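Local coordinates for protein chloramphenicol acetyltransferase (Aliivibrio fischeri, PDB 6PXA) that probably transfers an acetyl group from acetyl-CoA to chloramphenicol, as a trimeric hexapeptide-repeat acyltransferase, and can bind taurocholic acid, at residues B[5-19]-B[29-43]. Numbering follows the deposited sequence.
Sequences EAFNSWLEGQNLKEQ and DYSYYSGFYHSKTFE. With TCH (taurocholic acid), chain M.
Phe7 lays one face of its ring over the backbone at Gly35, whose CA stands 4.0 Å from the centroid of the Phe7 ring, a CH-pi contact; Phe7 CZ also meets Tyr33 CD2 at 3.9 Å, the two rings set obliquely. Farther along, Phe36 holds its CG anti to the backbone N (chi1 173°), which brings the ring under the turn Ser9–Glu12: Trp10 N lies over its face, and the indole edge approaches that face in an offset edge-to-face pair, centroids 5.5 Å apart. Trp10 also runs alongside Tyr37, ring planes 22° apart but slid past each other. The polar ends of both turn to the second subunit, Trp10 NE1 to Asp53 and Tyr37 OH to the backbone N of Tyr49, so this aromatic cluster belongs to the subunit interface.

At the middle, Gln14 and Tyr33 form an antiparallel hydrogen-bonded pair, and Leu16 N donates almost straight to Ser31 O (2.9 Å, 175°). This adds strand 14-15 beside strand 32-34, at the edge of a sheet of the left-handed beta-helix typical of hexapeptide-repeat transferases. Leu16 CD1 sits squarely above the centre of the Phe42 ring, 3.9 Å from its centroid, while Leu16 CD2 packs against both Phe42 CG and Tyr33 CB. An extended Lys17 ends in a salt bridge, NZ to Asp29 OD1 at 2.9 Å.

Leu11 O accepts from the steroid hydroxyl O12 of taurocholic acid at 2.8 Å, and the Tyr32 face meets C22 of the ligand's side chain. As a worked example, the contact implies that main-chain bonds fix register, aromatic packing orients side chains, and a salt bridge ties one end.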
loop_
_atom_site.group_PDB
_atom_site.type_symbol
_atom_site.label_atom_id
_atom_site.label_comp_id
_atom_site.label_asym_id
_atom_site.label_seq_id
_atom_site.Cartn_x
_atom_site.Cartn_y
_atom_site.Cartn_z
ATOM N N GLU B 5 6.734 16.132 13.793
ATOM C CA GLU B 5 7.044 14.949 13.007
ATOM C C GLU B 5 8.544 14.688 13.050
ATOM O O GLU B 5 9.341 15.539 13.460
ATOM C CB GLU B 5 6.570 15.110 11.555
ATOM C CG GLU B 5 5.158 15.631 11.454
ATOM C CD GLU B 5 4.490 15.272 10.145
ATOM O OE1 GLU B 5 5.211 14.923 9.178
ATOM O OE2 GLU B 5 3.237 15.337 10.090
ATOM N N ALA B 6 8.921 13.489 12.599
ATOM C CA ALA B 6 10.293 13.020 12.769
ATOM C C ALA B 6 11.263 13.691 11.812
ATOM O O ALA B 6 12.454 13.801 12.127
ATOM C CB ALA B 6 10.359 11.504 12.587
ATOM N N PHE B 7 10.776 14.139 10.657
ATOM C CA PHE B 7 11.599 14.715 9.601
ATOM C C PHE B 7 11.042 16.073 9.187
ATOM O O PHE B 7 9.823 16.256 9.135
ATOM C CB PHE B 7 11.637 13.793 8.382
ATOM C CG PHE B 7 12.263 12.449 8.648
ATOM C CD1 PHE B 7 11.518 11.420 9.176
ATOM C CD2 PHE B 7 13.590 12.223 8.350
ATOM C CE1 PHE B 7 12.081 10.194 9.397
ATOM C CE2 PHE B 7 14.152 11.005 8.570
ATOM C CZ PHE B 7 13.396 9.992 9.106
ATOM N N ASN B 8 11.941 17.014 8.877
ATOM C CA ASN B 8 11.549 18.353 8.453
ATOM C C ASN B 8 11.449 18.496 6.940
ATOM O O ASN B 8 10.716 19.364 6.459
ATOM C CB ASN B 8 12.532 19.393 8.991
ATOM C CG ASN B 8 12.335 19.673 10.473
ATOM O OD1 ASN B 8 11.325 19.282 11.066
ATOM N ND2 ASN B 8 13.292 20.371 11.073
ATOM N N SER B 9 12.167 17.683 6.173
ATOM C CA SER B 9 11.941 17.646 4.734
ATOM C C SER B 9 12.394 16.290 4.231
ATOM O O SER B 9 13.093 15.555 4.934
ATOM C CB SER B 9 12.675 18.782 3.995
ATOM O OG SER B 9 14.075 18.599 4.042
ATOM N N TRP B 10 11.984 15.956 3.010
ATOM C CA TRP B 10 12.434 14.692 2.437
ATOM C C TRP B 10 13.874 14.740 1.963
ATOM O O TRP B 10 14.373 13.737 1.445
ATOM C CB TRP B 10 11.519 14.260 1.282
ATOM C CG TRP B 10 11.098 15.338 0.341
ATOM C CD1 TRP B 10 9.990 16.150 0.457
ATOM C CD2 TRP B 10 11.743 15.719 -0.888
ATOM N NE1 TRP B 10 9.918 17.014 -0.621
ATOM C CE2 TRP B 10 10.971 16.767 -1.464
ATOM C CE3 TRP B 10 12.883 15.271 -1.563
ATOM C CZ2 TRP B 10 11.327 17.395 -2.675
ATOM C CZ3 TRP B 10 13.228 15.877 -2.762
ATOM C CH2 TRP B 10 12.445 16.935 -3.312
ATOM N N LEU B 11 14.541 15.884 2.089
ATOM C CA LEU B 11 15.964 15.961 1.824
ATOM C C LEU B 11 16.775 15.323 2.936
ATOM O O LEU B 11 17.961 15.055 2.742
ATOM C CB LEU B 11 16.403 17.417 1.653
ATOM C CG LEU B 11 15.727 18.311 0.593
ATOM C CD1 LEU B 11 16.380 19.653 0.517
ATOM C CD2 LEU B 11 15.702 17.653 -0.782
ATOM N N GLU B 12 16.140 15.056 4.075
ATOM C CA GLU B 12 16.799 14.611 5.291
ATOM C C GLU B 12 16.703 13.103 5.433
ATOM O O GLU B 12 15.636 12.512 5.231
ATOM C CB GLU B 12 16.159 15.258 6.521
ATOM C CG GLU B 12 16.343 16.760 6.650
ATOM C CD GLU B 12 15.733 17.292 7.944
ATOM O OE1 GLU B 12 14.674 16.772 8.365
ATOM O OE2 GLU B 12 16.325 18.205 8.560
ATOM N N GLY B 13 17.823 12.490 5.821
ATOM C CA GLY B 13 17.831 11.099 6.217
ATOM C C GLY B 13 18.290 10.942 7.659
ATOM O O GLY B 13 18.974 11.824 8.193
ATOM N N GLN B 14 17.909 9.835 8.296
ATOM C CA GLN B 14 18.266 9.537 9.681
ATOM C C GLN B 14 19.234 8.362 9.704
ATOM O O GLN B 14 18.865 7.243 9.341
ATOM C CB GLN B 14 17.022 9.219 10.508
ATOM C CG GLN B 14 16.543 10.365 11.382
ATOM C CD GLN B 14 17.465 10.606 12.569
ATOM O OE1 GLN B 14 18.239 9.730 12.953
ATOM N NE2 GLN B 14 17.381 11.795 13.156
ATOM N N ASN B 15 20.454 8.605 10.165
ATOM C CA ASN B 15 21.391 7.512 10.403
ATOM C C ASN B 15 20.826 6.564 11.454
ATOM O O ASN B 15 20.508 6.981 12.572
ATOM C CB ASN B 15 22.734 8.084 10.848
ATOM C CG ASN B 15 23.777 7.011 11.092
ATOM O OD1 ASN B 15 23.719 6.295 12.093
ATOM N ND2 ASN B 15 24.752 6.913 10.189
ATOM N N LEU B 16 20.675 5.288 11.088
ATOM C CA LEU B 16 19.974 4.357 11.967
ATOM C C LEU B 16 20.831 3.879 13.131
ATOM O O LEU B 16 20.311 3.682 14.233
ATOM C CB LEU B 16 19.468 3.160 11.164
ATOM C CG LEU B 16 18.349 3.591 10.196
ATOM C CD1 LEU B 16 17.839 2.443 9.352
ATOM C CD2 LEU B 16 17.221 4.219 10.985
ATOM N N LYS B 17 22.127 3.670 12.915
ATOM C CA LYS B 17 22.952 3.099 13.978
ATOM C C LYS B 17 23.049 4.023 15.188
ATOM O O LYS B 17 23.104 3.543 16.327
ATOM C CB LYS B 17 24.342 2.757 13.447
ATOM C CG LYS B 17 25.237 2.117 14.498
ATOM C CD LYS B 17 26.434 1.405 13.866
ATOM C CE LYS B 17 27.361 0.817 14.942
ATOM N NZ LYS B 17 28.370 -0.111 14.362
ATOM N N GLU B 18 23.061 5.338 14.967
ATOM C CA GLU B 18 23.123 6.296 16.065
ATOM C C GLU B 18 21.780 6.513 16.743
ATOM O O GLU B 18 21.741 7.103 17.829
ATOM C CB GLU B 18 23.658 7.651 15.573
ATOM C CG GLU B 18 22.737 8.406 14.622
ATOM C CD GLU B 18 23.257 9.800 14.263
ATOM O OE1 GLU B 18 22.459 10.642 13.782
ATOM O OE2 GLU B 18 24.467 10.051 14.465
ATOM N N GLN B 19 20.686 6.054 16.140
ATOM C CA GLN B 19 19.350 6.336 16.651
ATOM C C GLN B 19 18.689 5.145 17.320
ATOM O O GLN B 19 18.069 5.303 18.377
ATOM C CB GLN B 19 18.441 6.837 15.513
ATOM C CG GLN B 19 17.046 7.130 15.991
ATOM C CD GLN B 19 16.172 7.709 14.907
ATOM O OE1 GLN B 19 15.962 7.090 13.864
ATOM N NE2 GLN B 19 15.669 8.915 15.141
ATOM N N ASP B 29 26.695 0.325 9.963
ATOM C CA ASP B 29 27.133 1.694 9.716
ATOM C C ASP B 29 26.490 2.288 8.468
ATOM O O ASP B 29 26.304 1.601 7.455
ATOM C CB ASP B 29 28.646 1.758 9.546
ATOM C CG ASP B 29 29.406 1.239 10.744
ATOM O OD1 ASP B 29 28.913 1.346 11.874
ATOM O OD2 ASP B 29 30.521 0.749 10.538
ATOM N N TYR B 30 26.172 3.585 8.559
ATOM C CA TYR B 30 25.751 4.470 7.467
ATOM C C TYR B 30 24.326 4.220 6.985
ATOM O O TYR B 30 23.702 5.127 6.439
ATOM C CB TYR B 30 26.765 4.396 6.314
ATOM C CG TYR B 30 28.131 4.928 6.748
ATOM C CD1 TYR B 30 28.340 6.289 6.904
ATOM C CD2 TYR B 30 29.181 4.072 7.031
ATOM C CE1 TYR B 30 29.551 6.790 7.318
ATOM C CE2 TYR B 30 30.421 4.561 7.449
ATOM C CZ TYR B 30 30.596 5.923 7.592
ATOM O OH TYR B 30 31.814 6.426 8.008
ATOM N N SER B 31 23.773 3.033 7.219
ATOM C CA SER B 31 22.386 2.789 6.837
ATOM C C SER B 31 21.465 3.852 7.427
ATOM O O SER B 31 21.610 4.247 8.592
ATOM C CB SER B 31 21.971 1.396 7.301
ATOM O OG SER B 31 22.856 0.460 6.741
ATOM N N TYR B 32 20.516 4.322 6.604
ATOM C CA TYR B 32 19.670 5.450 6.958
ATOM C C TYR B 32 18.225 5.184 6.557
ATOM O O TYR B 32 17.937 4.416 5.635
ATOM C CB TYR B 32 20.131 6.751 6.261
ATOM C CG TYR B 32 19.867 6.774 4.756
ATOM C CD1 TYR B 32 20.821 6.306 3.851
ATOM C CD2 TYR B 32 18.668 7.259 4.240
ATOM C CE1 TYR B 32 20.583 6.314 2.491
ATOM C CE2 TYR B 32 18.420 7.263 2.873
ATOM C CZ TYR B 32 19.383 6.805 2.006
ATOM O OH TYR B 32 19.164 6.812 0.643
ATOM N N TYR B 33 17.317 5.895 7.220
ATOM C CA TYR B 33 15.898 5.911 6.875
ATOM C C TYR B 33 15.520 7.335 6.489
ATOM O O TYR B 33 15.732 8.269 7.272
ATOM C CB TYR B 33 15.052 5.420 8.060
ATOM C CG TYR B 33 13.538 5.503 7.891
ATOM C CD1 TYR B 33 12.903 4.881 6.825
ATOM C CD2 TYR B 33 12.743 6.179 8.817
ATOM C CE1 TYR B 33 11.505 4.936 6.669
ATOM C CE2 TYR B 33 11.336 6.242 8.658
ATOM C CZ TYR B 33 10.737 5.612 7.571
ATOM O OH TYR B 33 9.357 5.646 7.368
ATOM N N SER B 34 14.945 7.498 5.303
ATOM C CA SER B 34 14.460 8.799 4.824
ATOM C C SER B 34 12.936 8.754 4.876
ATOM O O SER B 34 12.280 8.395 3.893
ATOM C CB SER B 34 14.964 9.100 3.416
ATOM O OG SER B 34 14.719 8.000 2.550
ATOM N N GLY B 35 12.376 9.173 6.017
ATOM C CA GLY B 35 11.006 8.819 6.325
ATOM C C GLY B 35 10.044 9.985 6.343
ATOM O O GLY B 35 8.966 9.866 6.928
ATOM N N PHE B 36 10.407 11.098 5.680
ATOM C CA PHE B 36 9.599 12.313 5.742
ATOM C C PHE B 36 8.126 12.054 5.441
ATOM O O PHE B 36 7.245 12.575 6.131
ATOM C CB PHE B 36 10.140 13.368 4.768
ATOM C CG PHE B 36 9.266 14.598 4.658
ATOM C CD1 PHE B 36 9.307 15.588 5.634
ATOM C CD2 PHE B 36 8.394 14.765 3.582
ATOM C CE1 PHE B 36 8.492 16.740 5.531
ATOM C CE2 PHE B 36 7.582 15.902 3.489
ATOM C CZ PHE B 36 7.634 16.885 4.474
ATOM N N TYR B 37 7.830 11.287 4.399
ATOM C CA TYR B 37 6.431 11.216 3.993
ATOM C C TYR B 37 5.582 10.337 4.908
ATOM O O TYR B 37 4.355 10.347 4.775
ATOM C CB TYR B 37 6.338 10.751 2.534
ATOM C CG TYR B 37 6.615 11.907 1.568
ATOM C CD1 TYR B 37 5.646 12.887 1.323
ATOM C CD2 TYR B 37 7.857 12.041 0.952
ATOM C CE1 TYR B 37 5.917 13.975 0.449
ATOM C CE2 TYR B 37 8.143 13.104 0.123
ATOM C CZ TYR B 37 7.166 14.052 -0.138
ATOM O OH TYR B 37 7.477 15.082 -0.970
ATOM N N HIS B 38 6.174 9.617 5.865
ATOM C CA HIS B 38 5.361 8.852 6.801
ATOM C C HIS B 38 5.513 9.310 8.247
ATOM O O HIS B 38 5.070 8.604 9.155
ATOM C CB HIS B 38 5.650 7.365 6.620
ATOM C CG HIS B 38 5.288 6.870 5.247
ATOM N ND1 HIS B 38 6.040 7.168 4.131
ATOM C CD2 HIS B 38 4.215 6.170 4.803
ATOM C CE1 HIS B 38 5.467 6.642 3.058
ATOM N NE2 HIS B 38 4.344 6.052 3.437
ATOM N N SER B 39 6.134 10.470 8.475
ATOM C CA SER B 39 6.000 11.291 9.684
ATOM C C SER B 39 6.794 10.826 10.895
ATOM O O SER B 39 7.216 11.663 11.695
ATOM C CB SER B 39 4.533 11.422 10.101
ATOM O OG SER B 39 3.776 12.087 9.094
ATOM N N LYS B 40 6.991 9.529 11.067
ATOM C CA LYS B 40 7.488 9.027 12.343
ATOM C C LYS B 40 8.868 8.397 12.188
ATOM O O LYS B 40 9.341 8.148 11.076
ATOM C CB LYS B 40 6.479 8.038 12.930
ATOM C CG LYS B 40 5.183 8.681 13.433
ATOM C CD LYS B 40 4.110 7.607 13.640
ATOM C CE LYS B 40 2.785 8.180 14.128
ATOM N NZ LYS B 40 2.825 8.499 15.580
ATOM N N THR B 41 9.523 8.139 13.328
ATOM C CA THR B 41 10.854 7.546 13.304
ATOM C C THR B 41 10.814 6.119 12.783
ATOM O O THR B 41 9.776 5.441 12.793
ATOM C CB THR B 41 11.488 7.485 14.692
ATOM O OG1 THR B 41 10.746 6.560 15.504
ATOM C CG2 THR B 41 11.534 8.848 15.380
ATOM N N PHE B 42 11.996 5.654 12.382
ATOM C CA PHE B 42 12.174 4.289 11.907
ATOM C C PHE B 42 11.602 3.269 12.896
ATOM O O PHE B 42 10.865 2.355 12.505
ATOM C CB PHE B 42 13.668 4.052 11.668
ATOM C CG PHE B 42 14.001 2.679 11.157
ATOM C CD1 PHE B 42 13.732 2.338 9.853
ATOM C CD2 PHE B 42 14.629 1.753 11.973
ATOM C CE1 PHE B 42 14.045 1.082 9.368
ATOM C CE2 PHE B 42 14.953 0.493 11.496
ATOM C CZ PHE B 42 14.655 0.156 10.191
ATOM N N GLU B 43 11.915 3.417 14.195
ATOM C CA GLU B 43 11.472 2.429 15.179
ATOM C C GLU B 43 9.995 2.527 15.520
ATOM O O GLU B 43 9.437 1.567 16.057
ATOM C CB GLU B 43 12.281 2.537 16.484
ATOM C CG GLU B 43 13.677 1.967 16.344
ATOM C CD GLU B 43 14.369 1.801 17.693
ATOM O OE1 GLU B 43 14.559 2.804 18.407
ATOM O OE2 GLU B 43 14.706 0.655 18.032
HETATM C C1 TCH M . 17.034 16.117 -4.243
HETATM C C2 TCH M . 18.069 17.219 -3.809
HETATM C C3 TCH M . 19.279 17.250 -4.785
HETATM O O3 TCH M . 20.225 18.124 -4.302
HETATM C C4 TCH M . 19.942 15.834 -5.000
HETATM C C5 TCH M . 18.917 14.725 -5.346
HETATM C C6 TCH M . 19.602 13.333 -5.458
HETATM C C7 TCH M . 19.939 12.674 -4.056
HETATM O O7 TCH M . 21.011 13.340 -3.482
HETATM C C8 TCH M . 18.722 12.706 -3.102
HETATM C C9 TCH M . 18.154 14.180 -2.985
HETATM C C10 TCH M . 17.700 14.724 -4.358
HETATM C C11 TCH M . 17.036 14.204 -1.923
HETATM C C12 TCH M . 17.379 13.622 -0.648
HETATM O O12 TCH M . 18.283 14.420 0.069
HETATM C C13 TCH M . 18.116 12.167 -0.800
HETATM C C14 TCH M . 19.157 12.257 -1.664
HETATM C C15 TCH M . 19.738 10.760 -1.712
HETATM C C16 TCH M . 19.641 10.334 -0.328
HETATM C C17 TCH M . 18.914 11.461 0.428
HETATM C C18 TCH M . 17.055 11.176 -1.302
HETATM C C19 TCH M . 16.642 13.782 -4.950
HETATM O O1S TCH M . 26.219 10.875 5.436
HETATM C C20 TCH M . 18.128 10.908 1.524
HETATM C C21 TCH M . 17.331 11.951 2.357
HETATM C C22 TCH M . 19.203 10.360 2.493
HETATM C C23 TCH M . 20.001 11.465 3.171
HETATM C C24 TCH M . 21.066 10.858 4.072
HETATM N N24 TCH M . 22.311 10.415 3.498
HETATM O O24 TCH M . 20.870 10.737 5.224
HETATM C C25 TCH M . 23.346 9.843 4.339
HETATM C C26 TCH M . 24.563 9.651 3.452
HETATM S S26 TCH M . 26.060 9.545 4.470
HETATM O O2S TCH M . 25.846 8.222 5.432
HETATM O O3S TCH M . 27.327 9.394 3.424
HETATM O O HOH W 1 13.284 11.980 4.365
HETATM O O HOH W 2 27.071 5.102 10.684
HETATM O O HOH W 3 23.204 3.381 10.385
HETATM O O HOH W 4 14.167 7.554 11.990
HETATM O O HOH W 5 14.037 5.094 15.082
#